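Local coordinates for phospholipase C-beta (PLC-beta) (Sepia officinalis, PDB 3QR0), which belongs to the phospholipase C-beta family, multidomain proteins with PH, EF-hand, TIM-barrel and C2 modules, and holds a calcium ion in its barrel, at residues K220-L225 / A659-D664; L367-W372 / Y398-S403; S542-T547 / E558-Y563; L67-D72 / L750-N755. All blocks are in the same frame, centred on the assembly; numbering follows the deposited sequence.

Contact 1 (K220-L225 / A659-D664)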
loop_
_atom_site.group_PDB
_atom_site.type_symbol
_atom_site.label_atom_id
_atom_site.label_comp_id
_atom_site.label_asym_id
_atom_site.label_seq_id
_atom_site.Cartn_x
_atom_site.Cartn_y
_atom_site.Cartn_z
ATOM N N LYS A 220 9.127 30.378 -1.514
ATOM C CA LYS A 220 10.055 31.266 -0.803
ATOM C C LYS A 220 9.751 31.263 0.711
ATOM O O LYS A 220 10.649 31.417 1.535
ATOM C CB LYS A 220 9.991 32.692 -1.379
ATOM C CG LYS A 220 11.277 33.496 -1.203
ATOM C CD LYS A 220 11.167 34.906 -1.798
ATOM C CE LYS A 220 12.287 35.806 -1.282
ATOM N NZ LYS A 220 12.198 37.208 -1.795
ATOM N N PHE A 221 8.481 31.070 1.070
ATOM C CA PHE A 221 8.085 30.891 2.471
ATOM C C PHE A 221 8.688 29.605 3.052
ATOM O O PHE A 221 9.203 29.616 4.167
ATOM C CB PHE A 221 6.554 30.917 2.597
ATOM C CG PHE A 221 6.024 30.418 3.919
ATOM C CD1 PHE A 221 6.353 31.055 5.105
ATOM C CD2 PHE A 221 5.154 29.337 3.965
ATOM C CE1 PHE A 221 5.844 30.605 6.318
ATOM C CE2 PHE A 221 4.643 28.882 5.171
ATOM C CZ PHE A 221 4.988 29.516 6.350
ATOM N N TYR A 222 8.633 28.512 2.289
ATOM C CA TYR A 222 9.310 27.261 2.663
ATOM C C TYR A 222 10.797 27.510 2.934
ATOM O O TYR A 222 11.327 27.062 3.950
ATOM C CB TYR A 222 9.158 26.195 1.563
ATOM C CG TYR A 222 9.810 24.860 1.886
ATOM C CD1 TYR A 222 9.062 23.799 2.376
ATOM C CD2 TYR A 222 11.177 24.659 1.686
ATOM C CE1 TYR A 222 9.655 22.575 2.672
ATOM C CE2 TYR A 222 11.780 23.442 1.982
ATOM C CZ TYR A 222 11.012 22.401 2.475
ATOM O OH TYR A 222 11.595 21.193 2.775
ATOM N N LEU A 223 11.455 28.226 2.022
ATOM C CA LEU A 223 12.879 28.549 2.168
ATOM C C LEU A 223 13.145 29.358 3.437
ATOM O O LEU A 223 14.140 29.129 4.125
ATOM C CB LEU A 223 13.395 29.321 0.947
ATOM C CG LEU A 223 13.353 28.612 -0.409
ATOM C CD1 LEU A 223 13.869 29.541 -1.516
ATOM C CD2 LEU A 223 14.157 27.327 -0.366
ATOM N N ALA A 224 12.250 30.298 3.737
ATOM C CA ALA A 224 12.345 31.120 4.946
ATOM C C ALA A 224 12.016 30.358 6.233
ATOM O O ALA A 224 12.498 30.730 7.305
ATOM C CB ALA A 224 11.431 32.336 4.826
ATOM N N LEU A 225 11.191 29.316 6.136
ATOM C CA LEU A 225 10.718 28.597 7.319
ATOM C C LEU A 225 11.699 27.541 7.801
ATOM O O LEU A 225 12.143 27.579 8.948
ATOM C CB LEU A 225 9.361 27.935 7.054
ATOM C CG LEU A 225 8.762 27.163 8.240
ATOM C CD1 LEU A 225 8.636 28.071 9.460
ATOM C CD2 LEU A 225 7.413 26.561 7.874
ATOM N N ALA A 659 14.789 15.268 8.335
ATOM C CA ALA A 659 13.365 15.041 8.111
ATOM C C ALA A 659 12.617 16.359 8.179
ATOM O O ALA A 659 13.092 17.314 8.787
ATOM C CB ALA A 659 12.805 14.056 9.128
ATOM N N GLN A 660 11.457 16.405 7.529
ATOM C CA GLN A 660 10.625 17.598 7.499
ATOM C C GLN A 660 9.199 17.275 7.921
ATOM O O GLN A 660 8.645 16.252 7.522
ATOM C CB GLN A 660 10.599 18.210 6.098
ATOM C CG GLN A 660 11.973 18.631 5.567
ATOM C CD GLN A 660 12.772 17.473 5.014
ATOM O OE1 GLN A 660 12.264 16.673 4.220
ATOM N NE2 GLN A 660 14.034 17.368 5.431
ATOM N N PHE A 661 8.621 18.163 8.726
ATOM C CA PHE A 661 7.199 18.136 9.057
ATOM C C PHE A 661 6.740 16.801 9.611
ATOM O O PHE A 661 5.724 16.262 9.186
ATOM C CB PHE A 661 6.362 18.509 7.832
ATOM C CG PHE A 661 6.711 19.839 7.250
ATOM C CD1 PHE A 661 6.451 21.002 7.953
ATOM C CD2 PHE A 661 7.293 19.931 5.996
ATOM C CE1 PHE A 661 6.770 22.240 7.418
ATOM C CE2 PHE A 661 7.606 21.161 5.453
ATOM C CZ PHE A 661 7.349 22.317 6.166
ATOM N N LEU A 662 7.499 16.266 10.559
ATOM C CA LEU A 662 7.127 15.007 11.195
ATOM C C LEU A 662 5.881 15.149 12.059
ATOM O O LEU A 662 5.131 14.191 12.216
ATOM C CB LEU A 662 8.275 14.463 12.045
ATOM C CG LEU A 662 9.505 13.987 11.278
ATOM C CD1 LEU A 662 10.501 13.397 12.263
ATOM C CD2 LEU A 662 9.136 12.968 10.194
ATOM N N SER A 663 5.658 16.339 12.617
ATOM C CA SER A 663 4.566 16.536 13.564
ATOM C C SER A 663 4.152 17.997 13.720
ATOM O O SER A 663 4.929 18.916 13.445
ATOM C CB SER A 663 4.974 15.977 14.929
ATOM O OG SER A 663 3.972 16.225 15.894
ATOM N N ASP A 664 2.922 18.190 14.196
ATOM C CA ASP A 664 2.401 19.527 14.500
ATOM C C ASP A 664 2.804 20.015 15.901
ATOM O O ASP A 664 2.463 21.135 16.294
ATOM C CB ASP A 664 0.872 19.579 14.317
ATOM C CG ASP A 664 0.148 18.403 14.964
ATOM O OD1 ASP A 664 0.639 17.867 15.979
ATOM O OD2 ASP A 664 -0.921 18.011 14.446
#

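Contact 2 (L367-W372 / Y398-S403). With CA (calcium ion), chain B.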
loop_
_atom_site.group_PDB
_atom_site.type_symbol
_atom_site.label_atom_id
_atom_site.label_comp_id
_atom_site.label_asym_id
_atom_site.label_seq_id
_atom_site.Cartn_x
_atom_site.Cartn_y
_atom_site.Cartn_z
ATOM N N LEU A 367 -8.858 -13.894 -0.727
ATOM C CA LEU A 367 -9.602 -13.702 0.509
ATOM C C LEU A 367 -9.987 -15.045 1.086
ATOM O O LEU A 367 -9.993 -16.057 0.375
ATOM C CB LEU A 367 -10.885 -12.914 0.240
ATOM C CG LEU A 367 -10.811 -11.715 -0.699
ATOM C CD1 LEU A 367 -12.221 -11.200 -0.979
ATOM C CD2 LEU A 367 -9.934 -10.619 -0.127
ATOM N N GLU A 368 -10.333 -15.051 2.369
ATOM C CA GLU A 368 -10.776 -16.264 3.028
ATOM C C GLU A 368 -12.182 -16.111 3.603
ATOM O O GLU A 368 -12.514 -15.083 4.200
ATOM C CB GLU A 368 -9.799 -16.645 4.130
ATOM C CG GLU A 368 -10.096 -17.992 4.779
ATOM C CD GLU A 368 -8.973 -18.463 5.672
ATOM O OE1 GLU A 368 -8.001 -17.702 5.847
ATOM O OE2 GLU A 368 -9.060 -19.588 6.210
ATOM N N LEU A 369 -12.992 -17.144 3.407
ATOM C CA LEU A 369 -14.350 -17.209 3.923
ATOM C C LEU A 369 -14.489 -18.529 4.679
ATOM O O LEU A 369 -14.431 -19.604 4.070
ATOM C CB LEU A 369 -15.374 -17.143 2.780
ATOM C CG LEU A 369 -15.516 -15.860 1.938
ATOM C CD1 LEU A 369 -14.295 -15.581 1.055
ATOM C CD2 LEU A 369 -16.765 -15.936 1.061
ATOM N N ASP A 370 -14.640 -18.438 6.001
ATOM C CA ASP A 370 -14.867 -19.603 6.860
ATOM C C ASP A 370 -16.367 -19.795 7.004
ATOM O O ASP A 370 -17.021 -19.058 7.752
ATOM C CB ASP A 370 -14.260 -19.395 8.255
ATOM C CG ASP A 370 -12.747 -19.466 8.269
ATOM O OD1 ASP A 370 -12.104 -19.518 7.199
ATOM O OD2 ASP A 370 -12.175 -19.449 9.379
ATOM N N CYS A 371 -16.904 -20.801 6.317
ATOM C CA CYS A 371 -18.351 -20.989 6.226
ATOM C C CYS A 371 -18.862 -22.047 7.207
ATOM O O CYS A 371 -18.337 -23.157 7.257
ATOM C CB CYS A 371 -18.738 -21.364 4.795
ATOM S SG CYS A 371 -18.079 -20.215 3.565
ATOM N N TRP A 372 -19.887 -21.684 7.976
ATOM C CA TRP A 372 -20.510 -22.576 8.960
ATOM C C TRP A 372 -22.035 -22.553 8.813
ATOM O O TRP A 372 -22.606 -21.601 8.266
ATOM C CB TRP A 372 -20.115 -22.155 10.387
ATOM C CG TRP A 372 -18.628 -22.209 10.641
ATOM C CD1 TRP A 372 -17.711 -21.246 10.340
ATOM C CD2 TRP A 372 -17.896 -23.284 11.247
ATOM N NE1 TRP A 372 -16.452 -21.652 10.724
ATOM C CE2 TRP A 372 -16.538 -22.903 11.276
ATOM C CE3 TRP A 372 -18.260 -24.532 11.769
ATOM C CZ2 TRP A 372 -15.537 -23.730 11.799
ATOM C CZ3 TRP A 372 -17.263 -25.356 12.290
ATOM C CH2 TRP A 372 -15.918 -24.947 12.303
ATOM N N TYR A 398 -22.085 -10.519 -1.712
ATOM C CA TYR A 398 -22.550 -9.281 -2.349
ATOM C C TYR A 398 -21.568 -8.122 -2.112
ATOM O O TYR A 398 -21.406 -7.261 -2.978
ATOM C CB TYR A 398 -23.974 -8.930 -1.897
ATOM C CG TYR A 398 -25.019 -9.677 -2.691
ATOM C CD1 TYR A 398 -25.456 -9.189 -3.920
ATOM C CD2 TYR A 398 -25.543 -10.883 -2.241
ATOM C CE1 TYR A 398 -26.406 -9.869 -4.669
ATOM C CE2 TYR A 398 -26.495 -11.579 -2.985
ATOM C CZ TYR A 398 -26.923 -11.063 -4.198
ATOM O OH TYR A 398 -27.857 -11.737 -4.943
ATOM N N ALA A 399 -20.904 -8.120 -0.956
ATOM C CA ALA A 399 -19.827 -7.161 -0.666
ATOM C C ALA A 399 -18.627 -7.387 -1.584
ATOM O O ALA A 399 -18.088 -6.439 -2.175
ATOM C CB ALA A 399 -19.391 -7.274 0.797
ATOM N N ILE A 400 -18.217 -8.645 -1.711
ATOM C CA ILE A 400 -17.127 -9.012 -2.609
ATOM C C ILE A 400 -17.457 -8.620 -4.055
ATOM O O ILE A 400 -16.622 -8.045 -4.759
ATOM C CB ILE A 400 -16.797 -10.528 -2.521
ATOM C CG1 ILE A 400 -16.185 -10.858 -1.152
ATOM C CG2 ILE A 400 -15.826 -10.932 -3.627
ATOM C CD1 ILE A 400 -16.102 -12.337 -0.833
ATOM N N ALA A 401 -18.685 -8.914 -4.483
ATOM C CA ALA A 401 -19.119 -8.607 -5.843
ATOM C C ALA A 401 -19.053 -7.101 -6.131
ATOM O O ALA A 401 -18.702 -6.698 -7.236
ATOM C CB ALA A 401 -20.531 -9.149 -6.090
ATOM N N GLU A 402 -19.371 -6.279 -5.133
ATOM C CA GLU A 402 -19.284 -4.825 -5.272
ATOM C C GLU A 402 -17.848 -4.318 -5.469
ATOM O O GLU A 402 -17.586 -3.502 -6.355
ATOM C CB GLU A 402 -19.900 -4.133 -4.044
ATOM C CG GLU A 402 -19.864 -2.609 -4.103
ATOM C CD GLU A 402 -20.221 -1.932 -2.793
ATOM O OE1 GLU A 402 -20.803 -2.583 -1.892
ATOM O OE2 GLU A 402 -19.917 -0.725 -2.677
ATOM N N SER A 403 -16.926 -4.792 -4.639
ATOM C CA SER A 403 -15.610 -4.161 -4.504
ATOM C C SER A 403 -14.477 -4.881 -5.237
ATOM O O SER A 403 -13.395 -4.323 -5.396
ATOM C CB SER A 403 -15.262 -4.033 -3.020
ATOM O OG SER A 403 -16.273 -3.310 -2.334
HETATM CA CA CA B . -9.892 -19.933 8.403
HETATM O O HOH W 1 -9.472 -20.503 10.757
HETATM O O HOH W 2 -7.515 -20.152 8.889
#

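Contact 3 (S542-T547 / E558-Y563)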
loop_
_atom_site.group_PDB
_atom_site.type_symbol
_atom_site.label_atom_id
_atom_site.label_comp_id
_atom_site.label_asym_id
_atom_site.label_seq_id
_atom_site.Cartn_x
_atom_site.Cartn_y
_atom_site.Cartn_z
ATOM N N SER A 542 -1.891 -26.501 -2.809
ATOM C CA SER A 542 -1.990 -26.800 -1.401
ATOM C C SER A 542 -1.983 -25.518 -0.595
ATOM O O SER A 542 -1.292 -24.551 -0.931
ATOM C CB SER A 542 -0.877 -27.754 -0.969
ATOM O OG SER A 542 -1.199 -29.090 -1.358
ATOM N N SER A 543 -2.806 -25.511 0.445
ATOM C CA SER A 543 -2.881 -24.401 1.377
ATOM C C SER A 543 -2.267 -24.922 2.663
ATOM O O SER A 543 -2.821 -25.818 3.292
ATOM C CB SER A 543 -4.337 -23.974 1.580
ATOM O OG SER A 543 -4.425 -22.792 2.366
ATOM N N MET A 544 -1.100 -24.389 3.017
ATOM C CA MET A 544 -0.324 -24.881 4.147
ATOM C C MET A 544 -0.332 -23.898 5.307
ATOM O O MET A 544 -0.034 -22.711 5.128
ATOM C CB MET A 544 1.128 -25.083 3.727
ATOM C CG MET A 544 1.338 -25.971 2.530
ATOM S SD MET A 544 3.105 -26.236 2.272
ATOM C CE MET A 544 3.088 -27.194 0.754
ATOM N N VAL A 545 -0.621 -24.392 6.505
ATOM C CA VAL A 545 -0.378 -23.608 7.711
ATOM C C VAL A 545 1.127 -23.336 7.770
ATOM O O VAL A 545 1.914 -24.104 7.224
ATOM C CB VAL A 545 -0.888 -24.330 8.980
ATOM C CG1 VAL A 545 -0.025 -25.560 9.318
ATOM C CG2 VAL A 545 -0.952 -23.356 10.155
ATOM N N GLU A 546 1.535 -22.228 8.383
ATOM C CA GLU A 546 2.945 -21.853 8.372
ATOM C C GLU A 546 3.840 -22.970 8.903
ATOM O O GLU A 546 4.931 -23.165 8.395
ATOM C CB GLU A 546 3.198 -20.541 9.131
ATOM C CG GLU A 546 3.057 -20.608 10.632
ATOM C CD GLU A 546 3.311 -19.259 11.296
ATOM O OE1 GLU A 546 2.329 -18.553 11.592
ATOM O OE2 GLU A 546 4.488 -18.899 11.516
ATOM N N THR A 547 3.367 -23.711 9.902
ATOM C CA THR A 547 4.120 -24.831 10.465
ATOM C C THR A 547 4.452 -25.890 9.403
ATOM O O THR A 547 5.572 -26.396 9.369
ATOM C CB THR A 547 3.351 -25.492 11.626
ATOM O OG1 THR A 547 2.921 -24.481 12.546
ATOM C CG2 THR A 547 4.229 -26.500 12.359
ATOM N N GLU A 558 15.006 -26.279 -2.185
ATOM C CA GLU A 558 15.118 -26.217 -3.646
ATOM C C GLU A 558 13.888 -26.802 -4.337
ATOM O O GLU A 558 13.388 -26.232 -5.311
ATOM C CB GLU A 558 16.372 -26.949 -4.134
ATOM C CG GLU A 558 17.679 -26.389 -3.603
ATOM C CD GLU A 558 18.209 -27.156 -2.409
ATOM O OE1 GLU A 558 17.412 -27.823 -1.711
ATOM O OE2 GLU A 558 19.435 -27.093 -2.171
ATOM N N ASP A 559 13.403 -27.933 -3.832
ATOM C CA ASP A 559 12.198 -28.567 -4.375
ATOM C C ASP A 559 10.951 -27.693 -4.189
ATOM O O ASP A 559 10.058 -27.698 -5.039
ATOM C CB ASP A 559 11.945 -29.928 -3.722
ATOM C CG ASP A 559 13.044 -30.947 -4.012
ATOM O OD1 ASP A 559 13.840 -30.756 -4.954
ATOM O OD2 ASP A 559 13.099 -31.958 -3.283
ATOM N N PHE A 560 10.899 -26.947 -3.083
ATOM C CA PHE A 560 9.773 -26.056 -2.806
ATOM C C PHE A 560 9.726 -24.964 -3.879
ATOM O O PHE A 560 8.670 -24.695 -4.456
ATOM C CB PHE A 560 9.900 -25.434 -1.407
ATOM C CG PHE A 560 8.587 -25.056 -0.758
ATOM C CD1 PHE A 560 7.408 -24.904 -1.491
ATOM C CD2 PHE A 560 8.548 -24.803 0.608
ATOM C CE1 PHE A 560 6.221 -24.550 -0.863
ATOM C CE2 PHE A 560 7.360 -24.439 1.235
ATOM C CZ PHE A 560 6.199 -24.312 0.500
ATOM N N VAL A 561 10.877 -24.351 -4.148
ATOM C CA VAL A 561 10.984 -23.342 -5.204
ATOM C C VAL A 561 10.557 -23.910 -6.568
ATOM O O VAL A 561 9.832 -23.251 -7.310
ATOM C CB VAL A 561 12.417 -22.768 -5.288
ATOM C CG1 VAL A 561 12.584 -21.874 -6.514
ATOM C CG2 VAL A 561 12.765 -21.996 -4.006
ATOM N N ASP A 562 10.987 -25.134 -6.876
ATOM C CA ASP A 562 10.640 -25.774 -8.149
ATOM C C ASP A 562 9.144 -26.081 -8.258
ATOM O O ASP A 562 8.540 -25.866 -9.304
ATOM C CB ASP A 562 11.440 -27.064 -8.347
ATOM C CG ASP A 562 12.866 -26.819 -8.842
ATOM O OD1 ASP A 562 13.584 -27.819 -9.029
ATOM O OD2 ASP A 562 13.274 -25.655 -9.044
ATOM N N TYR A 563 8.556 -26.586 -7.177
ATOM C CA TYR A 563 7.106 -26.818 -7.108
ATOM C C TYR A 563 6.313 -25.555 -7.470
ATOM O O TYR A 563 5.346 -25.607 -8.241
ATOM C CB TYR A 563 6.720 -27.317 -5.705
ATOM C CG TYR A 563 5.233 -27.320 -5.432
ATOM C CD1 TYR A 563 4.459 -28.456 -5.666
ATOM C CD2 TYR A 563 4.598 -26.184 -4.942
ATOM C CE1 TYR A 563 3.087 -28.454 -5.418
ATOM C CE2 TYR A 563 3.232 -26.174 -4.694
ATOM C CZ TYR A 563 2.483 -27.308 -4.930
ATOM O OH TYR A 563 1.130 -27.275 -4.681
HETATM O O HOH W 3 -0.480 -29.210 -4.300
#

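Contact 4 (L67-D72 / L750-N755)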
loop_
_atom_site.group_PDB
_atom_site.type_symbol
_atom_site.label_atom_id
_atom_site.label_comp_id
_atom_site.label_asym_id
_atom_site.label_seq_id
_atom_site.Cartn_x
_atom_site.Cartn_y
_atom_site.Cartn_z
ATOM N N LEU A 67 -8.579 13.681 0.708
ATOM C CA LEU A 67 -8.813 12.506 -0.130
ATOM C C LEU A 67 -7.714 11.442 0.012
ATOM O O LEU A 67 -7.908 10.299 -0.404
ATOM C CB LEU A 67 -8.978 12.909 -1.595
ATOM C CG LEU A 67 -10.213 13.753 -1.921
ATOM C CD1 LEU A 67 -10.304 14.002 -3.414
ATOM C CD2 LEU A 67 -11.494 13.093 -1.417
ATOM N N ALA A 68 -6.589 11.815 0.623
ATOM C CA ALA A 68 -5.534 10.863 0.978
ATOM C C ALA A 68 -6.029 9.734 1.894
ATOM O O ALA A 68 -5.433 8.664 1.920
ATOM C CB ALA A 68 -4.366 11.586 1.632
ATOM N N TYR A 69 -7.100 9.977 2.648
ATOM C CA TYR A 69 -7.634 8.972 3.569
ATOM C C TYR A 69 -9.048 8.501 3.205
ATOM O O TYR A 69 -9.667 7.754 3.956
ATOM C CB TYR A 69 -7.553 9.508 4.996
ATOM C CG TYR A 69 -6.179 10.085 5.283
ATOM C CD1 TYR A 69 -5.045 9.281 5.218
ATOM C CD2 TYR A 69 -6.009 11.436 5.574
ATOM C CE1 TYR A 69 -3.779 9.802 5.445
ATOM C CE2 TYR A 69 -4.745 11.968 5.803
ATOM C CZ TYR A 69 -3.636 11.147 5.738
ATOM O OH TYR A 69 -2.383 11.666 5.969
ATOM N N VAL A 70 -9.545 8.915 2.041
ATOM C CA VAL A 70 -10.833 8.428 1.554
ATOM C C VAL A 70 -10.639 7.003 1.037
ATOM O O VAL A 70 -9.694 6.724 0.292
ATOM C CB VAL A 70 -11.435 9.346 0.469
ATOM C CG1 VAL A 70 -12.547 8.629 -0.291
ATOM C CG2 VAL A 70 -11.955 10.637 1.112
ATOM N N ARG A 71 -11.520 6.107 1.471
ATOM C CA ARG A 71 -11.402 4.677 1.178
ATOM C C ARG A 71 -12.376 4.225 0.112
ATOM O O ARG A 71 -12.052 3.393 -0.735
ATOM C CB ARG A 71 -11.631 3.870 2.460
ATOM C CG ARG A 71 -10.610 4.154 3.552
ATOM C CD ARG A 71 -9.233 3.675 3.165
ATOM N NE ARG A 71 -8.196 4.140 4.082
ATOM C CZ ARG A 71 -6.926 3.744 4.048
ATOM N NH1 ARG A 71 -6.512 2.857 3.151
ATOM N NH2 ARG A 71 -6.063 4.232 4.927
ATOM N N ASP A 72 -13.584 4.762 0.158
ATOM C CA ASP A 72 -14.569 4.450 -0.849
ATOM C C ASP A 72 -15.618 5.546 -0.905
ATOM O O ASP A 72 -15.804 6.294 0.056
ATOM C CB ASP A 72 -15.231 3.102 -0.543
ATOM C CG ASP A 72 -15.732 2.387 -1.795
ATOM O OD1 ASP A 72 -15.662 2.952 -2.912
ATOM O OD2 ASP A 72 -16.207 1.242 -1.655
ATOM N N LEU A 750 6.753 10.146 3.770
ATOM C CA LEU A 750 6.408 9.032 4.643
ATOM C C LEU A 750 4.953 8.587 4.498
ATOM O O LEU A 750 4.070 9.376 4.152
ATOM C CB LEU A 750 6.692 9.403 6.094
ATOM C CG LEU A 750 8.155 9.682 6.421
ATOM C CD1 LEU A 750 8.286 10.190 7.865
ATOM C CD2 LEU A 750 9.002 8.430 6.212
ATOM N N ARG A 751 4.732 7.308 4.782
ATOM C CA ARG A 751 3.430 6.668 4.714
ATOM C C ARG A 751 3.033 6.148 6.085
ATOM O O ARG A 751 3.898 5.859 6.928
ATOM C CB ARG A 751 3.492 5.484 3.751
ATOM C CG ARG A 751 3.988 5.846 2.369
ATOM C CD ARG A 751 2.918 6.573 1.605
ATOM N NE ARG A 751 3.362 7.004 0.282
ATOM C CZ ARG A 751 3.566 6.197 -0.757
ATOM N NH1 ARG A 751 3.399 4.883 -0.656
ATOM N NH2 ARG A 751 3.952 6.714 -1.915
ATOM N N ASN A 752 1.727 6.042 6.322
ATOM C CA ASN A 752 1.247 5.394 7.536
ATOM C C ASN A 752 1.253 3.875 7.337
ATOM O O ASN A 752 1.752 3.385 6.321
ATOM C CB ASN A 752 -0.113 5.954 7.998
ATOM C CG ASN A 752 -1.246 5.711 7.018
ATOM O OD1 ASN A 752 -1.205 4.806 6.184
ATOM N ND2 ASN A 752 -2.286 6.532 7.129
ATOM N N GLU A 753 0.719 3.136 8.302
ATOM C CA GLU A 753 0.781 1.667 8.267
ATOM C C GLU A 753 -0.001 1.074 7.104
ATOM O O GLU A 753 0.378 0.026 6.575
ATOM C CB GLU A 753 0.266 1.063 9.572
ATOM C CG GLU A 753 1.083 1.402 10.797
ATOM C CD GLU A 753 0.569 2.626 11.536
ATOM O OE1 GLU A 753 -0.046 3.516 10.899
ATOM O OE2 GLU A 753 0.791 2.695 12.763
ATOM N N SER A 754 -1.080 1.746 6.696
ATOM C CA SER A 754 -1.880 1.307 5.541
ATOM C C SER A 754 -1.284 1.766 4.205
ATOM O O SER A 754 -1.891 1.580 3.153
ATOM C CB SER A 754 -3.325 1.809 5.658
ATOM O OG SER A 754 -3.407 3.213 5.473
ATOM N N ASN A 755 -0.099 2.370 4.269
ATOM C CA ASN A 755 0.624 2.888 3.109
ATOM C C ASN A 755 -0.044 4.085 2.433
ATOM O O ASN A 755 0.168 4.324 1.250
ATOM C CB ASN A 755 0.923 1.785 2.073
ATOM C CG ASN A 755 2.183 2.076 1.250
ATOM O OD1 ASN A 755 3.162 2.630 1.761
ATOM N ND2 ASN A 755 2.160 1.705 -0.022
HETATM O O HOH W 4 -4.459 1.378 2.431
#

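Contact 1 (K220-L225 / A659-D664)
Tyr222 and Leu225, near the end of helix 215-225, meet Gln660 and Phe661 where strand 650-660 runs out into a loop. The contact joins the EF-hand region to the C2 domain. It is buried side-chain packing, and no hydrogen bond runs directly between the two segments. Tyr222 comes first along the helix. Its CG stands anti to the backbone N (chi1 -179°), which carries the far end of the ring over to the C2 side. There CE1 of Tyr222 lies 3.7 Å from CE2 of Phe661, at the edge of the phenylalanine ring and in its plane. The hydroxyl OH of Tyr222 sits 3.8 Å from CG of Gln660, and the two side chains cross at about a right angle. Polar partners come from outside both segments. OH of Tyr222 is hydrogen-bonded to Gln151 and Arg228, and Gln151 also bonds OE1 of Gln660, bridging the two side chains. One turn on, Leu225 has its CB turned toward the C2 segment and brings CD2 nearest. Leu181 of helix 174-181 packs against both Leu225 and Phe661. Phe661 itself has a left-handed backbone conformation (phi 54°) as the chain leaves the strand. CD2 of Leu225 stays a looser 4.4 Å from CE1 of Phe661, near the plane of the ring.

Contact 2 (L367-W372 / Y398-S403)
Ile400 holds CG1 beside its backbone N and runs on nearly straight to CD1 (chi2 167°), aiming that methyl from helix 393-403 at strand 366-372. Leu367 and Leu369 both place CG anti to the carbonyl carbon and reach out to meet it. Leu367 continues extended, while Leu369 turns at chi2 (68°). Both leucines meet Ile400 tip to tip. CD1 of Leu367 is 4.0 Å from CG1 of Ile400. CD2 of Leu369 is 4.1 Å from CD1 of Ile400, whose methyl thus touches both leucines. The contact is wholly apolar and buried. Phe436 of helix 422-436 also packs on Ile400, and Val359 and Leu360 of helix 354-361 pack on Leu367. Residues alternate along the strand, and the intervening Glu368 and Asp370 bind the calcium ion on its other side. Glu368 extends its chain and coordinates through OE2, 2.4 Å from the calcium. Asp370 uses both carboxylate oxygens, with OD2 at 2.5 Å from the calcium. Two waters, Asn339 and Glu417 complete the site. Arg570 forms a salt bridge with OE1 of Glu368, the oxygen that does not bind the metal. Strand 366-372 lies parallel to strand 412-418, with helix 393-403 between them in sequence. This is the beta-alpha-beta crossover of a TIM barrel, with helix packing on one side of the strand and the calcium site on the other.

Contact 3 (S542-T547 / E558-Y563)
Met544 and Phe560 come from opposite directions and make a Met-aromatic contact. SD of Met544 lies 4.1 Å from CZ of Phe560 and 5.2 Å from the centroid of that ring. The approach is oblique, 57° off the ring normal. Met544 is extended beyond CG, which brings the sulfur well clear of the strand. Nearby, OH of Tyr563 comes within 3.6 Å of the backbone N of Ser542, without a hydrogen bond between them. A water links the same two residues. It donates to OG of Ser542 at 3.0 Å and is hydrogen-bonded to OH of Tyr563, in the plane of the ring. OG of Ser542 is further hydrogen-bonded to the carbonyl O of Val524, and OH of Tyr563 makes a weak hydrogen bond to the carbonyl O of Ile568. In the next shell, Phe526 touches both Ser542 and Met544, and the ring of Phe529 meets that of Phe560 with planes about 45° apart. Thr569 touches both Phe560 and Tyr563. Its strand, 569-572, runs parallel to strand 540-545 and bonds it through the backbones of Arg570 and Tyr572. Two successive helices, 546-555 and 557-563, link these neighbouring parallel strands in the Y half of the TIM barrel.

Contact 4 (L67-D72 / L750-N755)
Arg71, part of a classic beta bulge with Asp72 opposite Cys109 in the PH domain, reaches across to Ser754 in a type I turn, Asn752 to Asn755, after strand 746-751. That strand belongs to the C2 sandwich, and the contact joins the two modules. NH2 of Arg71 donates to OG of Ser754 at 2.9 Å, with a nearly straight N-H...O angle of 161°. The acceptor lies in the guanidinium plane. A water in the same plane accepts from NH1 of Arg71 and donates to the carbonyl O of Ser754, the latter at 2.7 Å. The third guanidinium nitrogen, NE, bonds the carbonyl O of Gly111 within the PH domain. OG of Ser754 has two possible acceptors for its one proton: OD1 of Asn752, 2.8 Å from that OG, and the carbonyl O of Tyr112. Asn752 tucks its amide back over the turn (chi1 64°). On its other branch, ND2 of Asn752 is 4.0 Å from CE1 of Tyr69, with ring and amide planes 37° apart. CB of Ala68 lies over the centre of one face of the Tyr69 ring. OH of Tyr69 is hydrogen-bonded to the carbonyl O of Pro757. Arg71 therefore meets a neutral hydroxyl, a water and a carbonyl here. Bonds at all three guanidinium nitrogens should fix its rotation, and the segments are joined by one direct hydrogen bond and one through a water.

From the N terminus, contact 4 opens first, at 67-72 in the PH domain, and closes last, at 750-755. Contact 1 opens at 220-225 in the EF-hand region and closes at 659-664 in the C2 domain, nested within contact 4. Contacts 2 and 3 close short local loops in series inside contact 1, in the X and Y parts of the barrel. No two contacts cross. Contacts 4 and 1 thus bring distant N-terminal modules to the C2 domain, where they touch: CD2 of Leu662 packs 3.7 Å from CD1 of Leu750. Contacts 2 and 3 lie across the centre of the chain from contact 1, their centres 26 Å apart.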